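Side-chain contact in Alpha/beta hydrolase fold-3 domain protein (Sulfolobus islandicus, PDB 5LK6), which probably hydrolyses carboxylic esters, possibly including those of lipids, as a thermostable esterase of the alpha/beta hydrolase fold: residues 117-120 against 121-125. Residues are numbered along the deposited sequence; the frame is centred on the assembly and turned at random.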
ATOM      1  N   LYS A 117      28.019 -16.151 -12.763  1.00 27.51           N
ATOM      2  CA  LYS A 117      28.215 -14.729 -12.567  1.00 26.84           C
ATOM      3  C   LYS A 117      27.258 -13.963 -13.448  1.00 23.53           C
ATOM      4  O   LYS A 117      26.737 -14.471 -14.395  1.00 22.51           O
ATOM      5  CB  LYS A 117      29.642 -14.335 -12.962  1.00 28.19           C
ATOM      6  CG  LYS A 117      30.764 -15.173 -12.342  1.00 30.09           C
ATOM      7  CD  LYS A 117      30.981 -14.850 -10.885  1.00 29.26           C
ATOM      8  CE  LYS A 117      32.160 -15.614 -10.353  1.00 28.65           C
ATOM      9  NZ  LYS A 117      31.983 -15.787  -8.880  1.00 30.21           N
ATOM     10  N   PHE A 118      27.094 -12.703 -13.125  1.00 22.82           N
ATOM     11  CA  PHE A 118      26.453 -11.749 -13.973  1.00 23.18           C
ATOM     12  C   PHE A 118      27.040 -11.851 -15.392  1.00 23.92           C
ATOM     13  O   PHE A 118      28.262 -11.981 -15.543  1.00 23.99           O
ATOM     14  CB  PHE A 118      26.671 -10.364 -13.382  1.00 22.16           C
ATOM     15  CG  PHE A 118      26.241  -9.250 -14.278  1.00 22.86           C
ATOM     16  CD1 PHE A 118      27.107  -8.720 -15.215  1.00 22.01           C
ATOM     17  CD2 PHE A 118      24.961  -8.683 -14.141  1.00 23.23           C
ATOM     18  CE1 PHE A 118      26.695  -7.673 -16.014  1.00 21.84           C
ATOM     19  CE2 PHE A 118      24.533  -7.669 -14.957  1.00 20.06           C
ATOM     20  CZ  PHE A 118      25.404  -7.154 -15.874  1.00 21.30           C
ATOM     21  N   PRO A 119      26.213 -11.794 -16.447  1.00 24.53           N
ATOM     22  CA  PRO A 119      24.777 -11.545 -16.428  1.00 23.09           C
ATOM     23  C   PRO A 119      23.901 -12.809 -16.519  1.00 23.90           C
ATOM     24  O   PRO A 119      22.789 -12.759 -17.092  1.00 26.61           O
ATOM     25  CB  PRO A 119      24.605 -10.716 -17.667  1.00 24.46           C
ATOM     26  CG  PRO A 119      25.543 -11.350 -18.617  1.00 24.96           C
ATOM     27  CD  PRO A 119      26.755 -11.720 -17.808  1.00 24.14           C
ATOM     28  N   SER A 120      24.348 -13.923 -15.936  1.00 22.80           N
ATOM     29  CA  SER A 120      23.624 -15.195 -16.076  1.00 22.94           C
ATOM     30  C   SER A 120      22.193 -15.140 -15.515  1.00 22.98           C
ATOM     31  O   SER A 120      21.268 -15.539 -16.204  1.00 28.08           O
ATOM     32  CB  SER A 120      24.367 -16.371 -15.413  1.00 22.94           C
ATOM     33  OG  SER A 120      25.719 -16.435 -15.768  1.00 21.70           O
ATOM     34  N   ALA A 121      22.013 -14.656 -14.288  1.00 21.08           N
ATOM     35  CA  ALA A 121      20.695 -14.477 -13.710  1.00 19.59           C
ATOM     36  C   ALA A 121      19.750 -13.644 -14.588  1.00 20.35           C
ATOM     37  O   ALA A 121      18.533 -13.873 -14.565  1.00 19.41           O
ATOM     38  CB  ALA A 121      20.797 -13.834 -12.358  1.00 19.31           C
ATOM     39  N   VAL A 122      20.295 -12.680 -15.325  1.00 19.33           N
ATOM     40  CA  VAL A 122      19.471 -11.780 -16.126  1.00 21.41           C
ATOM     41  C   VAL A 122      19.016 -12.551 -17.340  1.00 24.10           C
ATOM     42  O   VAL A 122      17.826 -12.545 -17.677  1.00 24.27           O
ATOM     43  CB  VAL A 122      20.267 -10.540 -16.618  1.00 21.39           C
ATOM     44  CG1 VAL A 122      19.528  -9.754 -17.692  1.00 20.19           C
ATOM     45  CG2 VAL A 122      20.647  -9.628 -15.441  1.00 22.69           C
ATOM     46  N   ILE A 123      19.981 -13.200 -18.000  1.00 26.79           N
ATOM     47  CA  ILE A 123      19.692 -13.982 -19.181  1.00 28.30           C
ATOM     48  C   ILE A 123      18.674 -15.104 -18.915  1.00 28.84           C
ATOM     49  O   ILE A 123      17.762 -15.276 -19.704  1.00 26.09           O
ATOM     50  CB  ILE A 123      20.964 -14.540 -19.815  1.00 31.80           C
ATOM     51  CG1 ILE A 123      21.809 -13.387 -20.408  1.00 32.12           C
ATOM     52  CG2 ILE A 123      20.603 -15.541 -20.920  1.00 31.84           C
ATOM     53  CD1 ILE A 123      23.244 -13.808 -20.689  1.00 35.18           C
ATOM     54  N   ASP A 124      18.801 -15.825 -17.804  1.00 28.30           N
ATOM     55  CA  ASP A 124      17.776 -16.793 -17.432  1.00 28.29           C
ATOM     56  C   ASP A 124      16.397 -16.151 -17.201  1.00 26.50           C
ATOM     57  O   ASP A 124      15.372 -16.669 -17.665  1.00 27.08           O
ATOM     58  CB  ASP A 124      18.189 -17.578 -16.180  1.00 30.22           C
ATOM     59  CG  ASP A 124      19.355 -18.547 -16.430  1.00 31.17           C
ATOM     60  OD1 ASP A 124      19.842 -18.641 -17.582  1.00 32.35           O
ATOM     61  OD2 ASP A 124      19.778 -19.230 -15.462  1.00 30.42           O
ATOM     62  N   SER A 125      16.371 -15.045 -16.470  1.00 26.21           N
ATOM     63  CA  SER A 125      15.125 -14.369 -16.133  1.00 25.41           C
ATOM     64  C   SER A 125      14.409 -13.862 -17.407  1.00 27.91           C
ATOM     65  O   SER A 125      13.194 -14.003 -17.521  1.00 28.81           O
ATOM     66  CB  SER A 125      15.374 -13.217 -15.152  1.00 23.18           C
ATOM     67  OG  SER A 125      15.774 -13.708 -13.892  1.00 20.71           O
TER
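Pro-119 and Ile-123, one helical turn apart, lie side by side and point the same way, with CG of the proline 4.0 Å from CD1 of the isoleucine. With Ile-123 CG1 beside its own backbone N (chi1 -68°), its side chain runs back past the proline carbonyl, CG1 coming 3.5 Å from Pro-119 O. That oxygen opens the helix: it accepts a nearly straight hydrogen bond from Ile-123 N, 3.0 Å away from Pro-119 O (N-H...O angle 172°), and a weak one from Val-122 N. The next turn follows as Asp-124 N donates to Ser-120 O. The chi1 of Val-122 (167°) sets CG2 beside its backbone N, where it makes a loose apolar contact with Phe-118 CE2, obliquely to the ring.

The turn before the helix is shaped by the cis peptide between Phe-118 and Pro-119, which folds the proline over the aromatic ring; Pro-119 CB lies 3.8 Å above the plane of the Phe-118 ring, over its centre. Lys-117 O is gripped twice by Ser-120, by the backbone N and by OG, the latter at 2.6 Å and in the carbonyl plane. Inside the helix, Ser-125 OG likewise joins its own N on Ala-121 O.

Farther out, Tyr-210 meets the Phe-118 ring edge-to-face, Leu-156 and Val-159 of helix 152-163 pack on Val-122, and Arg-111 forms a salt bridge with Asp-124. A cis-proline at the N-cap thus leads the loop after strand 104-108 into helix 120-133, which packs against helix 152-163, the helix following the probable nucleophile elbow of this alpha/beta hydrolase fold.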